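PDB 2DQ0: seryl-tRNA synthetase from Pyrococcus horikoshii, which charges tRNA(Ser) with serine at the expense of ATP and probably also loads serine onto tRNA(Sec). Local coordinates for residues L24-W29 against W104-I109; D31-L36 against D100-R105; R127-A132 against I336-V341; S311-S316 against K396-H401. All coordinates share one frame; numbering follows the deposited sequence.

Contact 1 (L24-W29 against W104-I109)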
# COMPACT_ATOMS: atom_id res chain seq x y z
N LEU A 24 9.36 1.86 34.32
CA LEU A 24 10.10 2.44 35.42
C LEU A 24 11.17 3.44 35.02
O LEU A 24 11.41 4.42 35.72
CB LEU A 24 10.72 1.33 36.28
CG LEU A 24 9.71 0.63 37.19
CD1 LEU A 24 8.80 -0.30 36.37
CD2 LEU A 24 10.46 -0.14 38.25
N GLU A 25 11.82 3.23 33.89
CA GLU A 25 12.86 4.15 33.50
C GLU A 25 12.29 5.53 33.17
O GLU A 25 13.03 6.47 32.87
CB GLU A 25 13.66 3.55 32.33
CG GLU A 25 14.26 2.18 32.72
CD GLU A 25 15.38 1.70 31.81
OE1 GLU A 25 16.35 2.46 31.59
OE2 GLU A 25 15.30 0.54 31.32
N LYS A 26 10.97 5.66 33.26
CA LYS A 26 10.30 6.92 32.97
C LYS A 26 9.60 7.54 34.16
O LYS A 26 8.97 8.59 34.05
CB LYS A 26 9.30 6.75 31.82
CG LYS A 26 9.95 6.76 30.46
CD LYS A 26 8.95 6.50 29.36
CE LYS A 26 9.63 6.62 28.01
NZ LYS A 26 8.69 6.35 26.90
N VAL A 27 9.68 6.90 35.32
CA VAL A 27 9.04 7.48 36.49
C VAL A 27 9.79 8.78 36.84
O VAL A 27 9.17 9.80 37.16
CB VAL A 27 9.08 6.50 37.70
CG1 VAL A 27 10.50 6.34 38.21
CG2 VAL A 27 8.18 6.99 38.80
N LYS A 28 11.11 8.75 36.72
CA LYS A 28 11.94 9.91 37.02
C LYS A 28 11.60 11.14 36.19
O LYS A 28 12.14 12.22 36.41
CB LYS A 28 13.42 9.57 36.81
CG LYS A 28 13.79 9.21 35.38
CD LYS A 28 15.30 9.21 35.19
CE LYS A 28 15.71 8.47 33.93
NZ LYS A 28 15.41 7.01 34.04
N TRP A 29 10.71 10.97 35.22
CA TRP A 29 10.31 12.06 34.34
C TRP A 29 9.26 12.98 34.96
O TRP A 29 9.21 14.17 34.65
CB TRP A 29 9.75 11.50 33.04
CG TRP A 29 10.76 11.10 32.02
CD1 TRP A 29 12.12 11.17 32.13
CD2 TRP A 29 10.48 10.65 30.70
NE1 TRP A 29 12.70 10.79 30.95
CE2 TRP A 29 11.72 10.46 30.05
CE3 TRP A 29 9.29 10.38 30.00
CZ2 TRP A 29 11.81 10.02 28.73
CZ3 TRP A 29 9.39 9.94 28.68
CH2 TRP A 29 10.64 9.76 28.07
N TRP A 104 4.96 13.92 25.26
CA TRP A 104 4.62 13.12 24.08
C TRP A 104 5.15 11.73 24.20
O TRP A 104 4.75 10.83 23.46
CB TRP A 104 5.22 13.73 22.81
CG TRP A 104 4.46 14.88 22.26
CD1 TRP A 104 4.35 16.13 22.80
CD2 TRP A 104 3.68 14.89 21.06
NE1 TRP A 104 3.55 16.91 22.02
CE2 TRP A 104 3.12 16.18 20.94
CE3 TRP A 104 3.40 13.93 20.07
CZ2 TRP A 104 2.30 16.54 19.86
CZ3 TRP A 104 2.58 14.29 19.01
CH2 TRP A 104 2.04 15.59 18.91
N ARG A 105 6.08 11.55 25.13
CA ARG A 105 6.69 10.27 25.30
C ARG A 105 6.23 9.53 26.55
O ARG A 105 6.93 8.65 27.05
CB ARG A 105 8.21 10.44 25.22
CG ARG A 105 8.76 10.15 23.81
CD ARG A 105 10.04 10.91 23.45
NE ARG A 105 9.68 12.27 23.12
CZ ARG A 105 10.03 12.88 21.99
NH1 ARG A 105 10.75 12.23 21.10
NH2 ARG A 105 9.64 14.13 21.77
N LEU A 106 5.05 9.89 27.04
CA LEU A 106 4.48 9.24 28.21
C LEU A 106 3.19 8.54 27.80
O LEU A 106 2.38 9.08 27.06
CB LEU A 106 4.23 10.26 29.33
CG LEU A 106 5.50 10.75 30.06
CD1 LEU A 106 5.15 11.89 31.01
CD2 LEU A 106 6.14 9.60 30.83
N PRO A 107 2.99 7.30 28.25
CA PRO A 107 1.78 6.57 27.88
C PRO A 107 0.53 7.06 28.56
O PRO A 107 0.59 7.65 29.64
CB PRO A 107 2.10 5.13 28.26
CG PRO A 107 2.90 5.30 29.48
CD PRO A 107 3.85 6.47 29.11
N ASN A 108 -0.61 6.79 27.94
CA ASN A 108 -1.89 7.18 28.48
C ASN A 108 -2.06 6.54 29.85
O ASN A 108 -1.56 5.44 30.09
CB ASN A 108 -3.03 6.74 27.56
CG ASN A 108 -4.28 7.60 27.75
OD1 ASN A 108 -5.27 7.45 27.03
ND2 ASN A 108 -4.23 8.50 28.72
N ILE A 109 -2.75 7.24 30.74
CA ILE A 109 -3.01 6.74 32.07
C ILE A 109 -4.05 5.65 31.89
O ILE A 109 -5.04 5.84 31.19
CB ILE A 109 -3.57 7.84 32.98
CG1 ILE A 109 -2.59 9.01 33.04
CG2 ILE A 109 -3.81 7.29 34.39
CD1 ILE A 109 -1.24 8.63 33.58

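Contact 2 (D31-L36 against D100-R105)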
# COMPACT_ATOMS: atom_id res chain seq x y z
N ASP A 31 9.03 14.15 37.90
CA ASP A 31 9.67 15.21 38.66
C ASP A 31 10.38 16.15 37.72
O ASP A 31 10.41 17.37 37.95
CB ASP A 31 10.67 14.64 39.67
CG ASP A 31 10.01 13.81 40.76
OD1 ASP A 31 9.01 14.28 41.35
OD2 ASP A 31 10.49 12.70 41.02
N GLU A 32 10.96 15.60 36.66
CA GLU A 32 11.66 16.42 35.70
C GLU A 32 10.72 17.44 35.05
O GLU A 32 11.04 18.62 34.97
CB GLU A 32 12.35 15.55 34.65
CG GLU A 32 13.20 16.33 33.63
CD GLU A 32 14.25 17.26 34.26
OE1 GLU A 32 14.60 17.08 35.45
OE2 GLU A 32 14.75 18.17 33.56
N ILE A 33 9.55 16.99 34.60
CA ILE A 33 8.62 17.90 33.96
C ILE A 33 8.12 18.91 34.98
O ILE A 33 7.82 20.07 34.65
CB ILE A 33 7.43 17.14 33.30
CG1 ILE A 33 6.39 16.79 34.34
CG2 ILE A 33 7.92 15.85 32.62
CD1 ILE A 33 5.34 15.82 33.83
N LEU A 34 8.04 18.48 36.24
CA LEU A 34 7.58 19.37 37.30
C LEU A 34 8.54 20.52 37.57
O LEU A 34 8.12 21.68 37.65
CB LEU A 34 7.33 18.58 38.58
CG LEU A 34 6.01 17.82 38.60
CD1 LEU A 34 5.84 17.11 39.93
CD2 LEU A 34 4.86 18.77 38.35
N LYS A 35 9.83 20.20 37.71
CA LYS A 35 10.81 21.24 37.98
C LYS A 35 10.95 22.14 36.76
O LYS A 35 11.31 23.32 36.87
CB LYS A 35 12.18 20.64 38.38
CG LYS A 35 13.23 20.57 37.30
CD LYS A 35 14.53 21.27 37.71
CE LYS A 35 15.16 20.60 38.91
NZ LYS A 35 16.36 21.33 39.43
N LEU A 36 10.65 21.60 35.58
CA LEU A 36 10.75 22.38 34.36
C LEU A 36 9.55 23.30 34.31
O LEU A 36 9.67 24.48 33.99
CB LEU A 36 10.76 21.48 33.12
CG LEU A 36 12.03 20.74 32.70
CD1 LEU A 36 11.75 20.05 31.37
CD2 LEU A 36 13.19 21.71 32.56
N ASP A 100 7.31 19.28 26.64
CA ASP A 100 6.51 18.53 25.68
C ASP A 100 7.19 17.26 25.22
O ASP A 100 6.53 16.24 25.00
CB ASP A 100 6.16 19.40 24.47
CG ASP A 100 5.13 20.46 24.79
OD1 ASP A 100 4.22 20.18 25.61
OD2 ASP A 100 5.22 21.57 24.22
N TYR A 101 8.51 17.31 25.07
CA TYR A 101 9.28 16.13 24.66
C TYR A 101 8.91 14.94 25.54
O TYR A 101 8.69 13.84 25.05
CB TYR A 101 10.76 16.40 24.80
CG TYR A 101 11.62 15.20 24.51
CD1 TYR A 101 12.09 14.96 23.23
CD2 TYR A 101 11.98 14.32 25.54
CE1 TYR A 101 12.93 13.87 22.96
CE2 TYR A 101 12.81 13.23 25.29
CZ TYR A 101 13.28 13.01 24.00
OH TYR A 101 14.10 11.94 23.73
N TYR A 102 8.84 15.17 26.85
CA TYR A 102 8.46 14.12 27.78
C TYR A 102 6.96 13.84 27.68
O TYR A 102 6.52 12.68 27.66
CB TYR A 102 8.78 14.54 29.22
CG TYR A 102 10.26 14.69 29.49
CD1 TYR A 102 10.80 15.93 29.84
CD2 TYR A 102 11.11 13.59 29.40
CE1 TYR A 102 12.16 16.07 30.09
CE2 TYR A 102 12.47 13.72 29.65
CZ TYR A 102 12.99 14.96 29.99
OH TYR A 102 14.33 15.09 30.22
N LEU A 103 6.16 14.90 27.62
CA LEU A 103 4.72 14.70 27.55
C LEU A 103 4.30 13.80 26.41
O LEU A 103 3.39 13.01 26.57
CB LEU A 103 4.00 16.05 27.45
CG LEU A 103 3.95 16.91 28.71
CD1 LEU A 103 3.16 18.19 28.43
CD2 LEU A 103 3.31 16.13 29.86
N TRP A 104 4.96 13.92 25.26
CA TRP A 104 4.62 13.12 24.08
C TRP A 104 5.15 11.73 24.20
O TRP A 104 4.75 10.83 23.46
CB TRP A 104 5.22 13.73 22.81
CG TRP A 104 4.46 14.88 22.26
CD1 TRP A 104 4.35 16.13 22.80
CD2 TRP A 104 3.68 14.89 21.06
NE1 TRP A 104 3.55 16.91 22.02
CE2 TRP A 104 3.12 16.18 20.94
CE3 TRP A 104 3.40 13.93 20.07
CZ2 TRP A 104 2.30 16.54 19.86
CZ3 TRP A 104 2.58 14.29 19.01
CH2 TRP A 104 2.04 15.59 18.91
N ARG A 105 6.08 11.55 25.13
CA ARG A 105 6.69 10.27 25.30
C ARG A 105 6.23 9.53 26.55
O ARG A 105 6.93 8.65 27.05
CB ARG A 105 8.21 10.44 25.22
CG ARG A 105 8.76 10.15 23.81
CD ARG A 105 10.04 10.91 23.45
NE ARG A 105 9.68 12.27 23.12
CZ ARG A 105 10.03 12.88 21.99
NH1 ARG A 105 10.75 12.23 21.10
NH2 ARG A 105 9.64 14.13 21.77

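Contact 3 (R127-A132 against I336-V341)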
# COMPACT_ATOMS: atom_id res chain seq x y z
N ARG A 127 -14.87 -13.23 29.00
CA ARG A 127 -16.04 -13.67 28.28
C ARG A 127 -15.64 -14.77 27.27
O ARG A 127 -14.54 -14.75 26.72
CB ARG A 127 -16.65 -12.44 27.58
CG ARG A 127 -17.84 -12.72 26.70
CD ARG A 127 -18.79 -11.52 26.54
NE ARG A 127 -18.28 -10.32 25.86
CZ ARG A 127 -17.53 -9.38 26.43
NH1 ARG A 127 -17.16 -9.48 27.69
NH2 ARG A 127 -17.19 -8.28 25.75
N PHE A 128 -16.52 -15.74 27.06
CA PHE A 128 -16.23 -16.82 26.13
C PHE A 128 -17.45 -17.09 25.28
O PHE A 128 -18.57 -16.93 25.76
CB PHE A 128 -15.88 -18.10 26.87
CG PHE A 128 -14.71 -17.97 27.79
CD1 PHE A 128 -14.87 -17.50 29.08
CD2 PHE A 128 -13.44 -18.36 27.36
CE1 PHE A 128 -13.80 -17.41 29.94
CE2 PHE A 128 -12.35 -18.28 28.21
CZ PHE A 128 -12.52 -17.81 29.51
N TRP A 129 -17.25 -17.52 24.04
CA TRP A 129 -18.38 -17.79 23.16
C TRP A 129 -18.07 -18.97 22.23
O TRP A 129 -16.93 -19.13 21.81
CB TRP A 129 -18.69 -16.53 22.34
CG TRP A 129 -19.88 -16.68 21.44
CD1 TRP A 129 -21.19 -16.43 21.75
CD2 TRP A 129 -19.89 -17.29 20.14
NE1 TRP A 129 -22.01 -16.86 20.73
CE2 TRP A 129 -21.24 -17.39 19.73
CE3 TRP A 129 -18.88 -17.77 19.28
CZ2 TRP A 129 -21.61 -17.96 18.51
CZ3 TRP A 129 -19.26 -18.34 18.07
CH2 TRP A 129 -20.61 -18.42 17.70
N GLY A 130 -19.07 -19.79 21.93
CA GLY A 130 -18.89 -20.90 21.00
C GLY A 130 -18.49 -22.29 21.47
O GLY A 130 -18.17 -22.49 22.65
N LYS A 131 -18.50 -23.24 20.55
CA LYS A 131 -18.13 -24.63 20.84
C LYS A 131 -16.86 -25.02 20.10
O LYS A 131 -16.88 -25.37 18.92
CB LYS A 131 -19.26 -25.58 20.44
CG LYS A 131 -18.93 -27.05 20.62
CD LYS A 131 -20.17 -27.90 20.36
CE LYS A 131 -19.94 -29.38 20.61
NZ LYS A 131 -21.16 -30.18 20.27
N ALA A 132 -15.75 -24.95 20.84
CA ALA A 132 -14.44 -25.26 20.31
C ALA A 132 -14.23 -26.71 19.95
O ALA A 132 -14.68 -27.62 20.65
CB ALA A 132 -13.37 -24.82 21.30
N ILE A 336 -17.08 -18.52 14.81
CA ILE A 336 -15.73 -18.72 15.32
C ILE A 336 -15.69 -18.61 16.84
O ILE A 336 -15.86 -17.52 17.40
CB ILE A 336 -14.72 -17.70 14.72
CG1 ILE A 336 -14.71 -17.80 13.19
CG2 ILE A 336 -13.31 -17.99 15.25
CD1 ILE A 336 -14.19 -19.15 12.64
N PRO A 337 -15.47 -19.74 17.52
CA PRO A 337 -15.42 -19.67 18.99
C PRO A 337 -14.25 -18.79 19.43
O PRO A 337 -13.20 -18.76 18.80
CB PRO A 337 -15.32 -21.15 19.40
CG PRO A 337 -14.55 -21.77 18.25
CD PRO A 337 -15.12 -21.08 17.02
N TYR A 338 -14.44 -18.07 20.53
CA TYR A 338 -13.42 -17.14 21.00
C TYR A 338 -13.62 -16.83 22.47
O TYR A 338 -14.56 -17.30 23.12
CB TYR A 338 -13.52 -15.84 20.20
CG TYR A 338 -14.81 -15.05 20.45
CD1 TYR A 338 -14.94 -14.22 21.56
CD2 TYR A 338 -15.91 -15.17 19.59
CE1 TYR A 338 -16.13 -13.53 21.82
CE2 TYR A 338 -17.12 -14.48 19.84
CZ TYR A 338 -17.22 -13.66 20.97
OH TYR A 338 -18.41 -13.02 21.26
N ARG A 339 -12.72 -16.01 22.99
CA ARG A 339 -12.78 -15.56 24.36
C ARG A 339 -12.29 -14.11 24.26
O ARG A 339 -11.39 -13.81 23.48
CB ARG A 339 -11.85 -16.41 25.24
CG ARG A 339 -10.36 -16.17 25.00
CD ARG A 339 -9.46 -17.01 25.88
NE ARG A 339 -8.12 -16.44 25.84
CZ ARG A 339 -7.18 -16.63 26.76
NH1 ARG A 339 -6.00 -16.04 26.63
NH2 ARG A 339 -7.43 -17.40 27.81
N VAL A 340 -12.90 -13.17 24.98
CA VAL A 340 -12.39 -11.82 24.88
C VAL A 340 -11.64 -11.55 26.16
O VAL A 340 -12.03 -11.99 27.23
CB VAL A 340 -13.50 -10.74 24.61
CG1 VAL A 340 -14.84 -11.40 24.40
CG2 VAL A 340 -13.51 -9.69 25.70
N VAL A 341 -10.55 -10.82 26.02
CA VAL A 341 -9.68 -10.56 27.13
C VAL A 341 -9.50 -9.09 27.49
O VAL A 341 -9.56 -8.23 26.63
CB VAL A 341 -8.30 -11.21 26.81
CG1 VAL A 341 -7.23 -10.67 27.72
CG2 VAL A 341 -8.40 -12.72 26.95

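Contact 4 (S311-S316 against K396-H401)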
# COMPACT_ATOMS: atom_id res chain seq x y z
N SER A 311 -15.92 10.59 20.18
CA SER A 311 -17.06 10.80 21.06
C SER A 311 -16.80 11.86 22.13
O SER A 311 -15.69 12.41 22.25
CB SER A 311 -17.48 9.49 21.75
OG SER A 311 -16.66 9.23 22.88
N ARG A 312 -17.83 12.15 22.91
CA ARG A 312 -17.70 13.09 24.00
C ARG A 312 -17.01 12.27 25.08
O ARG A 312 -17.27 11.08 25.23
CB ARG A 312 -19.08 13.51 24.52
CG ARG A 312 -20.01 14.02 23.46
CD ARG A 312 -21.45 14.13 23.95
NE ARG A 312 -22.13 15.17 23.20
CZ ARG A 312 -21.90 16.47 23.37
NH1 ARG A 312 -21.03 16.89 24.28
NH2 ARG A 312 -22.50 17.36 22.58
N PRO A 313 -16.11 12.89 25.84
CA PRO A 313 -15.42 12.15 26.89
C PRO A 313 -16.39 11.33 27.76
O PRO A 313 -16.07 10.21 28.19
CB PRO A 313 -14.72 13.26 27.67
CG PRO A 313 -14.31 14.20 26.56
CD PRO A 313 -15.56 14.25 25.69
N GLU A 314 -17.57 11.89 27.99
CA GLU A 314 -18.61 11.26 28.81
C GLU A 314 -19.31 10.08 28.13
O GLU A 314 -20.11 9.38 28.75
CB GLU A 314 -19.64 12.32 29.23
CG GLU A 314 -19.05 13.67 29.68
CD GLU A 314 -18.63 14.58 28.51
OE1 GLU A 314 -17.81 15.52 28.71
OE2 GLU A 314 -19.13 14.36 27.38
N GLU A 315 -19.02 9.86 26.85
CA GLU A 315 -19.63 8.76 26.09
C GLU A 315 -18.64 7.66 25.63
O GLU A 315 -19.05 6.58 25.17
CB GLU A 315 -20.31 9.35 24.84
CG GLU A 315 -21.48 10.27 25.10
CD GLU A 315 -22.62 9.55 25.78
OE1 GLU A 315 -22.88 8.38 25.42
OE2 GLU A 315 -23.28 10.15 26.65
N SER A 316 -17.34 7.92 25.77
CA SER A 316 -16.32 7.01 25.28
C SER A 316 -16.32 5.60 25.84
O SER A 316 -16.23 4.63 25.08
CB SER A 316 -14.93 7.65 25.43
OG SER A 316 -14.56 7.79 26.78
N LYS A 396 -14.58 27.78 24.98
CA LYS A 396 -13.93 26.67 25.67
C LYS A 396 -13.96 25.32 24.98
O LYS A 396 -14.62 24.39 25.45
CB LYS A 396 -14.50 26.51 27.08
CG LYS A 396 -13.43 26.42 28.15
CD LYS A 396 -12.28 25.49 27.75
CE LYS A 396 -10.98 26.27 27.53
NZ LYS A 396 -11.05 27.28 26.43
N PRO A 397 -13.24 25.18 23.86
CA PRO A 397 -13.25 23.88 23.19
C PRO A 397 -12.50 22.84 24.03
O PRO A 397 -11.45 23.12 24.61
CB PRO A 397 -12.57 24.18 21.85
CG PRO A 397 -11.66 25.32 22.17
CD PRO A 397 -12.51 26.18 23.06
N ARG A 398 -13.08 21.65 24.11
CA ARG A 398 -12.48 20.55 24.87
C ARG A 398 -12.08 19.40 23.94
O ARG A 398 -12.68 19.21 22.87
CB ARG A 398 -13.47 20.03 25.91
CG ARG A 398 -13.93 21.06 26.92
CD ARG A 398 -14.87 20.40 27.93
NE ARG A 398 -16.11 19.92 27.32
CZ ARG A 398 -16.67 18.74 27.57
NH1 ARG A 398 -17.80 18.40 26.96
NH2 ARG A 398 -16.10 17.87 28.41
N TYR A 399 -11.07 18.65 24.35
CA TYR A 399 -10.59 17.51 23.57
C TYR A 399 -11.63 16.41 23.50
O TYR A 399 -12.38 16.16 24.43
CB TYR A 399 -9.27 16.98 24.15
CG TYR A 399 -8.12 17.92 23.91
CD1 TYR A 399 -7.60 18.10 22.63
CD2 TYR A 399 -7.57 18.67 24.96
CE1 TYR A 399 -6.56 18.99 22.40
CE2 TYR A 399 -6.53 19.57 24.73
CZ TYR A 399 -6.03 19.71 23.45
OH TYR A 399 -4.94 20.53 23.23
N VAL A 400 -11.69 15.77 22.35
CA VAL A 400 -12.64 14.69 22.13
C VAL A 400 -11.99 13.40 22.60
O VAL A 400 -10.82 13.37 23.03
CB VAL A 400 -12.94 14.57 20.62
CG1 VAL A 400 -13.25 15.97 20.01
CG2 VAL A 400 -11.71 13.98 19.90
N HIS A 401 -12.74 12.32 22.57
CA HIS A 401 -12.15 11.04 22.93
C HIS A 401 -12.15 10.23 21.65
O HIS A 401 -13.06 10.35 20.84
CB HIS A 401 -12.95 10.32 24.02
CG HIS A 401 -12.53 10.69 25.41
ND1 HIS A 401 -12.92 9.96 26.52
CD2 HIS A 401 -11.73 11.68 25.87
CE1 HIS A 401 -12.36 10.49 27.60
NE2 HIS A 401 -11.64 11.54 27.23

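Contact 1 (L24-W29 against W104-I109)
W29 and K26 converge on one carbonyl, that of R105, the first with the rim of its indole and the second with the end of its chain. The indole stands edge-on to the segment 104-109. CZ3 of W29 lies 3.7 Å from CB of R105, and the R105 carbonyl oxygen sits close to the ring plane beyond that same corner. Next along the rim, CE3 of W29 meets CD2 of L106 at 3.3 Å, an apolar touch in which the two side chains run past one another in opposite senses. K26 comes in over a face of the same indole. Its CG, anti to the carbonyl carbon (chi1 -80°), lies 3.6 Å above the indole plane, near the rim, and the chain is extended beyond it, which carries NZ to the oxygen of R105 at 2.9 Å. The N...O line makes 153° with the C=O bond and tilts by 17° from the carbonyl plane. The wider setting is the base of the long helical arm of type-1 seryl-tRNA synthetases, where helix 28-65 departs and the chain returns from helix 72-103; this N-terminal extension is involved in tRNA binding. The ammonium of K26 has a second partner in Y350 OH, so it ties the arm's base to a residue of the catalytic core. Were K26 an alanine, the R105 carbonyl and Y350 OH would probably lose the ammonium they share, and the W29 face would lose the CG methylene. R105 directs its guanidinium to the carbonyl and ring of Y101, while the L106 carbonyl accepts a bond from W380 NE1.

Contact 2 (D31-L36 against D100-R105)
Y102 reaches from helix 72-103 to the side chains of I33, E32 and L36. CB of Y102 lies 3.7 Å from CG2 of I33, and the same methyl stays close as the ring begins, 4.1 Å from CG and 4.0 Å from CD1 of Y102. Farther out, E32 takes over: its CG is 3.7 Å from CE1 of Y102 and remains beside CZ and the hydroxyl, 3.8 Å from OH. E32 gets there because its CG stands opposite its own backbone N (chi1 -176°), before the chain bends and turns the carboxylate 74° from the phenol plane. L36 adds CD1 at the ring edge, 4.2 Å from CE1 of Y102. The ring also meets W29 edge-to-face. With a serine in place of Y102, CG of E32 and CD1 of L36 would probably lose their aromatic neighbour and W29 its edge-to-face partner, while the I33 methyl would keep just CB. The next residue, L103, brings CD2 to the limit of contact with CD1 of I33. The pairing joins the two helices of the antiparallel coiled coil near its root: helix 4-9 meets I33 through I7, while L36, on helix 28-65, also packs on K98 and I99 of helix 72-103.

Contact 3 (R127-A132 against I336-V341)
W129 and Y338 face each other as a hydrogen-bonded pair of antiparallel strands, and their side chains meet through a methylene rather than a full ring stack. CB of W129 sits over the phenol face of Y338, 3.8 Å from its centroid, a CH-pi contact. The indole itself is slid aside: its five-membered ring is tilted by 18° from the Y338 ring, but the centroids are 5.5 Å apart and overlap is slight. The far edge of the indole comes up to the carbonyl of I336. W129, its CG trans to the backbone N (chi1 -178°), lays the indole along the sheet face that also carries R127, Y338 and V340. There CG1 of V340 lies over one face of the R127 guanidinium, 3.9 Å from NE. On the other face of the sheet F128 and R339 run side by side, CB of R339 packing beside CD2 of the F128 ring. Backbone bonds fix this register of strands 124-129 and 338-342 in the mixed class II core sheet: W129 N gives to Y338 O at 2.9 Å, Y338 N returns to W129 O at 3.0 Å, and V340 N gives to R127 O. Where strand 124-129 runs out, P337 packs beside G130 and A132.

Farther out, helix 316-333 and strand 354-362 hold the polar ends. E328 makes a salt bridge with R127 and a hydrogen bond with Y338 OH, while E359 pairs with R339, whose NH2 also meets the Q145 carbonyl. The E328 carboxylate, serving guanidinium and phenol together, probably offsets the closeness of two positive groups, R127 and R325.

Contact 4 (S311-S316 against K396-H401)
The imidazole of H401 has P313 over one face and S316 at its edge. CA of P313 stands 3.5 Å from the ring centroid, 15° off the normal, and makes a CH-pi contact, while CB of P313 packs near NE2 of H401 at 3.6 Å. In the ring plane, ND1 of H401 and OG of S316 share a 2.7 Å hydrogen bond in which either could give the proton. The R398 guanidinium is met at its edge, in a salt bridge: OE1 of E314 lies nearly in its plane, 2.9 Å from NH2, with the bond close to straight at 164°, and a weak second bond comes from NH1. E314 reaches it because its chain bends at chi2 (80°), which turns the carboxylate back to R398. Backbone pairing sets up these meetings: S311 and H401 form an antiparallel hydrogen-bonded pair, S311 N to H401 O at 2.9 Å and H401 N to S311 O at 3.0 Å, where strand 301-311 of the class II core runs out into the turn before helix 316-333. R312 brings a second positive charge within 4.5 Å of R398, NH1 to NH1, yet it is paired with D391, while R398 has E314; the two carboxylates probably keep this crowding of like charges tolerable.

Contacts 1 and 2 form one continuous patch at the root of the arm, their centres about 9 Å apart, with W29 of the first touching Y102 of the second and W104 and R105 common to both segments 104-109 and 100-105. Contacts 3 and 4 belong instead to the catalytic core and reach the same mixed sheet, although their centres lie about 33 Å apart. Of the two, contact 3 is near the active site: the side chain of I336 is about 11 Å from the bound seryl-adenylate analogue, and that of Y338 about 6 Å from V371, a predicted ATP-binding residue. Contact 4 lies away from the annotated sites, though its strand 398-406 ends at T406, a predicted serine-binding residue.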